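Long-range contact in thioesterase (Xanthomonas campestris pv. campestris, PDB 2FUJ), which probably hydrolyses fatty acyl-CoA thioesters, as a putative acyl-CoA thioesterase that assembles into a tetramer of hotdog-fold subunits: residues V73-E85 with I94-Y108. Residues are numbered along the deposited sequence; the frame is centred on the assembly and turned at random.
Sequences VWPNDILVELFVE and IGHRILDQKDEGVLY
Strands 78-84 and 94-100 pair antiparallel, from Ile78 opposite Asp100 to Val84 opposite Ile94, as the two arms of a β-hairpin inside the five-stranded sheet. Their axes run at 158°, and reciprocal backbone bonds join Leu79 with Leu99, Glu81 with Arg97 and Phe83 with Gly95.

On the sheet face carrying these hydrogen-bonded pairs, Arg97 grips the Glu81 carboxylate side-on: NE reaches OE2 at 2.6 Å, from above the carboxylate plane, while NH2 meets OE1 at 3.2 Å on its syn side in a nearly straight bond (174°). Glu81 is extended through CG and CD, whereas Arg97 bends at chi3; the carboxylate and guanidinium planes are 30° apart. Next along this face, Phe83 holds CG between its backbone N and carbonyl carbon, which turns the ring across to the neighbouring strand and lays it over the Gly95 backbone. Gly95 CA lies 3.9 Å from the ring centroid, a CH-pi contact over the face.

The other face is mainly apolar: Leu82 CB packs on Ile94 CG2 (3.9 Å) and Val80 CG2 near Ile98 CG1, with Leu37 and Ala40 of helix 30-47 lying against Val80.

Beyond the strands, Lys102 curls back to give NZ to Asn76 OD1 (2.8 Å), and two waters tie the same NZ to the Asp77 backbone. Asp100 organises this turn: OD2 accepts from Lys102 N (an Asx turn) and from Asp103 N, one residue further on, together an Asx motif, and OD1 takes the Tyr108 hydroxyl at 2.5 Å. Asp77 OD1 accepts a hydrogen bond from Val17 N and forms a salt bridge with Arg43 of a second subunit. Such a curved antiparallel sheet, one face laid against a long central helix, is the hallmark of the hotdog fold.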
loop_
_atom_site.group_PDB
_atom_site.type_symbol
_atom_site.label_atom_id
_atom_site.label_comp_id
_atom_site.label_asym_id
_atom_site.label_seq_id
_atom_site.Cartn_x
_atom_site.Cartn_y
_atom_site.Cartn_z
ATOM N N VAL A 73 7.473 3.399 14.930
ATOM C CA VAL A 73 8.203 2.273 14.377
ATOM C C VAL A 73 7.579 0.945 14.787
ATOM O O VAL A 73 7.040 0.804 15.882
ATOM C CB VAL A 73 9.688 2.289 14.822
ATOM C CG1 VAL A 73 10.333 3.587 14.398
ATOM C CG2 VAL A 73 9.789 2.120 16.331
ATOM N N TRP A 74 7.632 -0.016 13.878
ATOM C CA TRP A 74 7.117 -1.348 14.135
ATOM C C TRP A 74 8.072 -1.894 15.201
ATOM O O TRP A 74 9.251 -1.540 15.210
ATOM C CB TRP A 74 7.200 -2.159 12.842
ATOM C CG TRP A 74 6.719 -3.566 12.928
ATOM C CD1 TRP A 74 5.477 -4.030 12.620
ATOM C CD2 TRP A 74 7.501 -4.708 13.287
ATOM N NE1 TRP A 74 5.437 -5.398 12.754
ATOM C CE2 TRP A 74 6.667 -5.839 13.166
ATOM C CE3 TRP A 74 8.829 -4.887 13.695
ATOM C CZ2 TRP A 74 7.116 -7.133 13.442
ATOM C CZ3 TRP A 74 9.276 -6.174 13.968
ATOM C CH2 TRP A 74 8.421 -7.278 13.840
ATOM N N PRO A 75 7.592 -2.776 16.096
ATOM C CA PRO A 75 6.243 -3.337 16.229
ATOM C C PRO A 75 5.318 -2.634 17.230
ATOM O O PRO A 75 4.473 -3.279 17.843
ATOM C CB PRO A 75 6.528 -4.764 16.659
ATOM C CG PRO A 75 7.654 -4.551 17.626
ATOM C CD PRO A 75 8.540 -3.516 16.952
ATOM N N ASN A 76 5.456 -1.325 17.397
ATOM C CA ASN A 76 4.593 -0.631 18.347
ATOM C C ASN A 76 3.199 -0.348 17.787
ATOM O O ASN A 76 3.031 0.495 16.907
ATOM C CB ASN A 76 5.264 0.666 18.805
ATOM C CG ASN A 76 6.613 0.412 19.442
ATOM O OD1 ASN A 76 6.741 -0.434 20.328
ATOM N ND2 ASN A 76 7.629 1.132 18.990
ATOM N N ASP A 77 2.207 -1.073 18.300
ATOM C CA ASP A 77 0.822 -0.905 17.873
ATOM C C ASP A 77 0.274 0.385 18.476
ATOM O O ASP A 77 0.763 0.849 19.504
ATOM C CB ASP A 77 -0.017 -2.110 18.300
ATOM C CG ASP A 77 0.498 -3.407 17.708
ATOM O OD1 ASP A 77 0.869 -3.401 16.511
ATOM O OD2 ASP A 77 0.525 -4.428 18.429
ATOM N N ILE A 78 -0.750 0.943 17.841
ATOM C CA ILE A 78 -1.304 2.226 18.256
ATOM C C ILE A 78 -2.746 2.210 18.727
ATOM O O ILE A 78 -3.445 1.215 18.616
ATOM C CB ILE A 78 -1.226 3.212 17.086
ATOM C CG1 ILE A 78 -2.016 2.631 15.903
ATOM C CG2 ILE A 78 0.222 3.441 16.703
ATOM C CD1 ILE A 78 -1.337 1.572 15.028
ATOM N N LEU A 79 -3.172 3.351 19.253
ATOM C CA LEU A 79 -4.533 3.537 19.712
ATOM C C LEU A 79 -5.023 4.800 19.031
ATOM O O LEU A 79 -4.465 5.882 19.242
ATOM C CB LEU A 79 -4.573 3.726 21.226
ATOM C CG LEU A 79 -5.976 3.996 21.754
ATOM C CD1 LEU A 79 -6.846 2.767 21.529
ATOM C CD2 LEU A 79 -5.902 4.338 23.218
ATOM N N VAL A 80 -6.051 4.676 18.202
ATOM C CA VAL A 80 -6.562 5.845 17.508
ATOM C C VAL A 80 -7.806 6.376 18.179
ATOM O O VAL A 80 -8.853 5.742 18.191
ATOM C CB VAL A 80 -6.863 5.542 16.036
ATOM C CG1 VAL A 80 -7.266 6.821 15.315
ATOM C CG2 VAL A 80 -5.645 4.950 15.387
ATOM N N GLU A 81 -7.652 7.564 18.740
ATOM C CA GLU A 81 -8.706 8.253 19.447
ATOM C C GLU A 81 -9.372 9.252 18.514
ATOM O O GLU A 81 -8.712 10.121 17.954
ATOM C CB GLU A 81 -8.087 8.961 20.647
ATOM C CG GLU A 81 -9.034 9.750 21.501
ATOM C CD GLU A 81 -8.330 10.297 22.725
ATOM O OE1 GLU A 81 -8.053 9.511 23.658
ATOM O OE2 GLU A 81 -8.033 11.508 22.743
ATOM N N LEU A 82 -10.682 9.112 18.350
ATOM C CA LEU A 82 -11.451 10.002 17.492
ATOM C C LEU A 82 -12.470 10.780 18.324
ATOM O O LEU A 82 -13.108 10.227 19.212
ATOM C CB LEU A 82 -12.193 9.196 16.428
ATOM C CG LEU A 82 -11.345 8.344 15.490
ATOM C CD1 LEU A 82 -12.253 7.626 14.506
ATOM C CD2 LEU A 82 -10.347 9.228 14.751
ATOM N N PHE A 83 -12.618 12.067 18.037
ATOM C CA PHE A 83 -13.591 12.882 18.762
ATOM C C PHE A 83 -14.174 13.952 17.845
ATOM O O PHE A 83 -13.638 14.217 16.769
ATOM C CB PHE A 83 -12.950 13.539 19.990
ATOM C CG PHE A 83 -11.694 14.301 19.688
ATOM C CD1 PHE A 83 -10.499 13.637 19.447
ATOM C CD2 PHE A 83 -11.710 15.687 19.622
ATOM C CE1 PHE A 83 -9.332 14.349 19.140
ATOM C CE2 PHE A 83 -10.551 16.402 19.318
ATOM C CZ PHE A 83 -9.362 15.726 19.075
ATOM N N VAL A 84 -15.278 14.557 18.267
ATOM C CA VAL A 84 -15.920 15.593 17.465
ATOM C C VAL A 84 -15.286 16.951 17.751
ATOM O O VAL A 84 -15.398 17.484 18.856
ATOM C CB VAL A 84 -17.436 15.676 17.758
ATOM C CG1 VAL A 84 -18.077 16.779 16.911
ATOM C CG2 VAL A 84 -18.090 14.341 17.464
ATOM N N GLU A 85 -14.606 17.497 16.751
ATOM C CA GLU A 85 -13.970 18.791 16.889
ATOM C C GLU A 85 -14.957 19.872 16.478
ATOM O O GLU A 85 -15.057 20.914 17.123
ATOM C CB GLU A 85 -12.730 18.883 16.006
ATOM C CG GLU A 85 -11.964 20.187 16.168
ATOM C CD GLU A 85 -10.838 20.332 15.168
ATOM O OE1 GLU A 85 -9.956 19.439 15.115
ATOM O OE2 GLU A 85 -10.837 21.345 14.426
ATOM N N ILE A 94 -13.802 15.487 12.439
ATOM C CA ILE A 94 -13.356 14.522 13.418
ATOM C C ILE A 94 -11.891 14.723 13.779
ATOM O O ILE A 94 -11.003 14.514 12.955
ATOM C CB ILE A 94 -13.568 13.091 12.882
ATOM C CG1 ILE A 94 -15.054 12.866 12.610
ATOM C CG2 ILE A 94 -13.034 12.066 13.880
ATOM C CD1 ILE A 94 -15.563 13.453 11.299
ATOM N N GLY A 95 -11.656 15.131 15.023
ATOM C CA GLY A 95 -10.302 15.330 15.499
ATOM C C GLY A 95 -9.742 13.979 15.905
ATOM O O GLY A 95 -10.506 13.055 16.194
ATOM N N HIS A 96 -8.421 13.854 15.933
ATOM C CA HIS A 96 -7.817 12.582 16.297
ATOM C C HIS A 96 -6.517 12.729 17.061
ATOM O O HIS A 96 -5.876 13.769 17.042
ATOM C CB HIS A 96 -7.521 11.750 15.040
ATOM C CG HIS A 96 -6.395 12.289 14.205
ATOM N ND1 HIS A 96 -6.595 13.143 13.142
ATOM C CD2 HIS A 96 -5.056 12.106 14.290
ATOM C CE1 HIS A 96 -5.430 13.464 12.610
ATOM N NE2 HIS A 96 -4.480 12.849 13.287
ATOM N N ARG A 97 -6.139 11.646 17.726
ATOM C CA ARG A 97 -4.889 11.564 18.455
ATOM C C ARG A 97 -4.461 10.117 18.272
ATOM O O ARG A 97 -5.185 9.209 18.660
ATOM C CB ARG A 97 -5.081 11.846 19.947
ATOM C CG ARG A 97 -5.510 13.261 20.275
ATOM C CD ARG A 97 -5.149 13.596 21.725
ATOM N NE ARG A 97 -5.601 12.543 22.626
ATOM C CZ ARG A 97 -5.049 12.258 23.805
ATOM N NH1 ARG A 97 -4.008 12.947 24.253
ATOM N NH2 ARG A 97 -5.538 11.267 24.532
ATOM N N ILE A 98 -3.313 9.908 17.642
ATOM C CA ILE A 98 -2.804 8.558 17.447
ATOM C C ILE A 98 -1.757 8.357 18.540
ATOM O O ILE A 98 -0.709 8.995 18.544
ATOM C CB ILE A 98 -2.195 8.395 16.043
ATOM C CG1 ILE A 98 -3.306 8.551 14.994
ATOM C CG2 ILE A 98 -1.520 7.032 15.917
ATOM C CD1 ILE A 98 -2.813 8.751 13.562
ATOM N N LEU A 99 -2.071 7.477 19.487
ATOM C CA LEU A 99 -1.185 7.224 20.620
ATOM C C LEU A 99 -0.574 5.836 20.608
ATOM O O LEU A 99 -1.026 4.949 19.897
ATOM C CB LEU A 99 -1.967 7.393 21.927
ATOM C CG LEU A 99 -2.922 8.587 21.975
ATOM C CD1 LEU A 99 -3.992 8.348 23.027
ATOM C CD2 LEU A 99 -2.140 9.863 22.236
ATOM N N ASP A 100 0.454 5.655 21.426
ATOM C CA ASP A 100 1.113 4.363 21.529
ATOM C C ASP A 100 0.293 3.501 22.491
ATOM O O ASP A 100 -0.062 3.954 23.573
ATOM C CB ASP A 100 2.516 4.545 22.089
ATOM C CG ASP A 100 3.314 3.274 22.062
ATOM O OD1 ASP A 100 4.048 3.056 21.077
ATOM O OD2 ASP A 100 3.196 2.488 23.027
ATOM N N GLN A 101 0.002 2.263 22.107
ATOM C CA GLN A 101 -0.786 1.383 22.963
ATOM C C GLN A 101 -0.174 1.123 24.336
ATOM O O GLN A 101 -0.890 1.040 25.338
ATOM C CB GLN A 101 -1.042 0.038 22.270
ATOM C CG GLN A 101 -2.225 0.037 21.333
ATOM C CD GLN A 101 -2.509 -1.334 20.749
ATOM O OE1 GLN A 101 -3.207 -1.459 19.743
ATOM N NE2 GLN A 101 -1.978 -2.372 21.385
ATOM N N LYS A 102 1.146 1.002 24.389
ATOM C CA LYS A 102 1.821 0.721 25.650
ATOM C C LYS A 102 2.028 1.943 26.536
ATOM O O LYS A 102 2.199 1.819 27.745
ATOM C CB LYS A 102 3.150 0.014 25.376
ATOM C CG LYS A 102 2.970 -1.325 24.657
ATOM C CD LYS A 102 4.269 -2.095 24.553
ATOM C CE LYS A 102 5.305 -1.343 23.723
ATOM N NZ LYS A 102 4.885 -1.121 22.310
ATOM N N ASP A 103 2.009 3.126 25.935
ATOM C CA ASP A 103 2.157 4.362 26.696
ATOM C C ASP A 103 1.341 5.443 26.006
ATOM O O ASP A 103 1.824 6.109 25.087
ATOM C CB ASP A 103 3.617 4.792 26.764
ATOM C CG ASP A 103 3.820 5.980 27.668
ATOM O OD1 ASP A 103 2.813 6.633 28.026
ATOM O OD2 ASP A 103 4.985 6.256 28.016
ATOM N N GLU A 104 0.110 5.619 26.457
ATOM C CA GLU A 104 -0.778 6.596 25.853
ATOM C C GLU A 104 -0.304 8.036 26.003
ATOM O O GLU A 104 -0.927 8.956 25.483
ATOM C CB GLU A 104 -2.192 6.410 26.399
ATOM C CG GLU A 104 -2.750 5.039 26.035
ATOM C CD GLU A 104 -4.164 4.814 26.515
ATOM O OE1 GLU A 104 -4.656 3.669 26.391
ATOM O OE2 GLU A 104 -4.780 5.781 27.008
ATOM N N GLY A 105 0.805 8.223 26.708
ATOM C CA GLY A 105 1.353 9.554 26.864
ATOM C C GLY A 105 2.216 9.863 25.649
ATOM O O GLY A 105 2.678 10.984 25.474
ATOM N N VAL A 106 2.448 8.853 24.814
ATOM C CA VAL A 106 3.251 9.036 23.605
ATOM C C VAL A 106 2.306 9.386 22.459
ATOM O O VAL A 106 1.482 8.572 22.050
ATOM C CB VAL A 106 4.039 7.758 23.246
ATOM C CG1 VAL A 106 4.627 7.893 21.863
ATOM C CG2 VAL A 106 5.138 7.514 24.269
ATOM N N LEU A 107 2.426 10.612 21.961
ATOM C CA LEU A 107 1.576 11.098 20.884
ATOM C C LEU A 107 2.306 11.101 19.547
ATOM O O LEU A 107 3.257 11.850 19.352
ATOM C CB LEU A 107 1.094 12.518 21.214
ATOM C CG LEU A 107 0.266 13.281 20.175
ATOM C CD1 LEU A 107 -1.081 12.607 19.980
ATOM C CD2 LEU A 107 0.071 14.720 20.643
ATOM N N TYR A 108 1.844 10.266 18.622
ATOM C CA TYR A 108 2.464 10.186 17.312
ATOM C C TYR A 108 1.885 11.209 16.359
ATOM O O TYR A 108 2.576 11.696 15.472
ATOM C CB TYR A 108 2.273 8.795 16.714
ATOM C CG TYR A 108 3.016 7.708 17.450
ATOM C CD1 TYR A 108 2.328 6.690 18.105
ATOM C CD2 TYR A 108 4.404 7.684 17.471
ATOM C CE1 TYR A 108 3.005 5.669 18.756
ATOM C CE2 TYR A 108 5.094 6.670 18.124
ATOM C CZ TYR A 108 4.387 5.665 18.762
ATOM O OH TYR A 108 5.059 4.644 19.393
HETATM O O HOH W 1 7.175 3.731 17.757
HETATM O O HOH W 2 2.628 -2.505 20.924
HETATM O O HOH W 3 2.888 0.127 21.198
#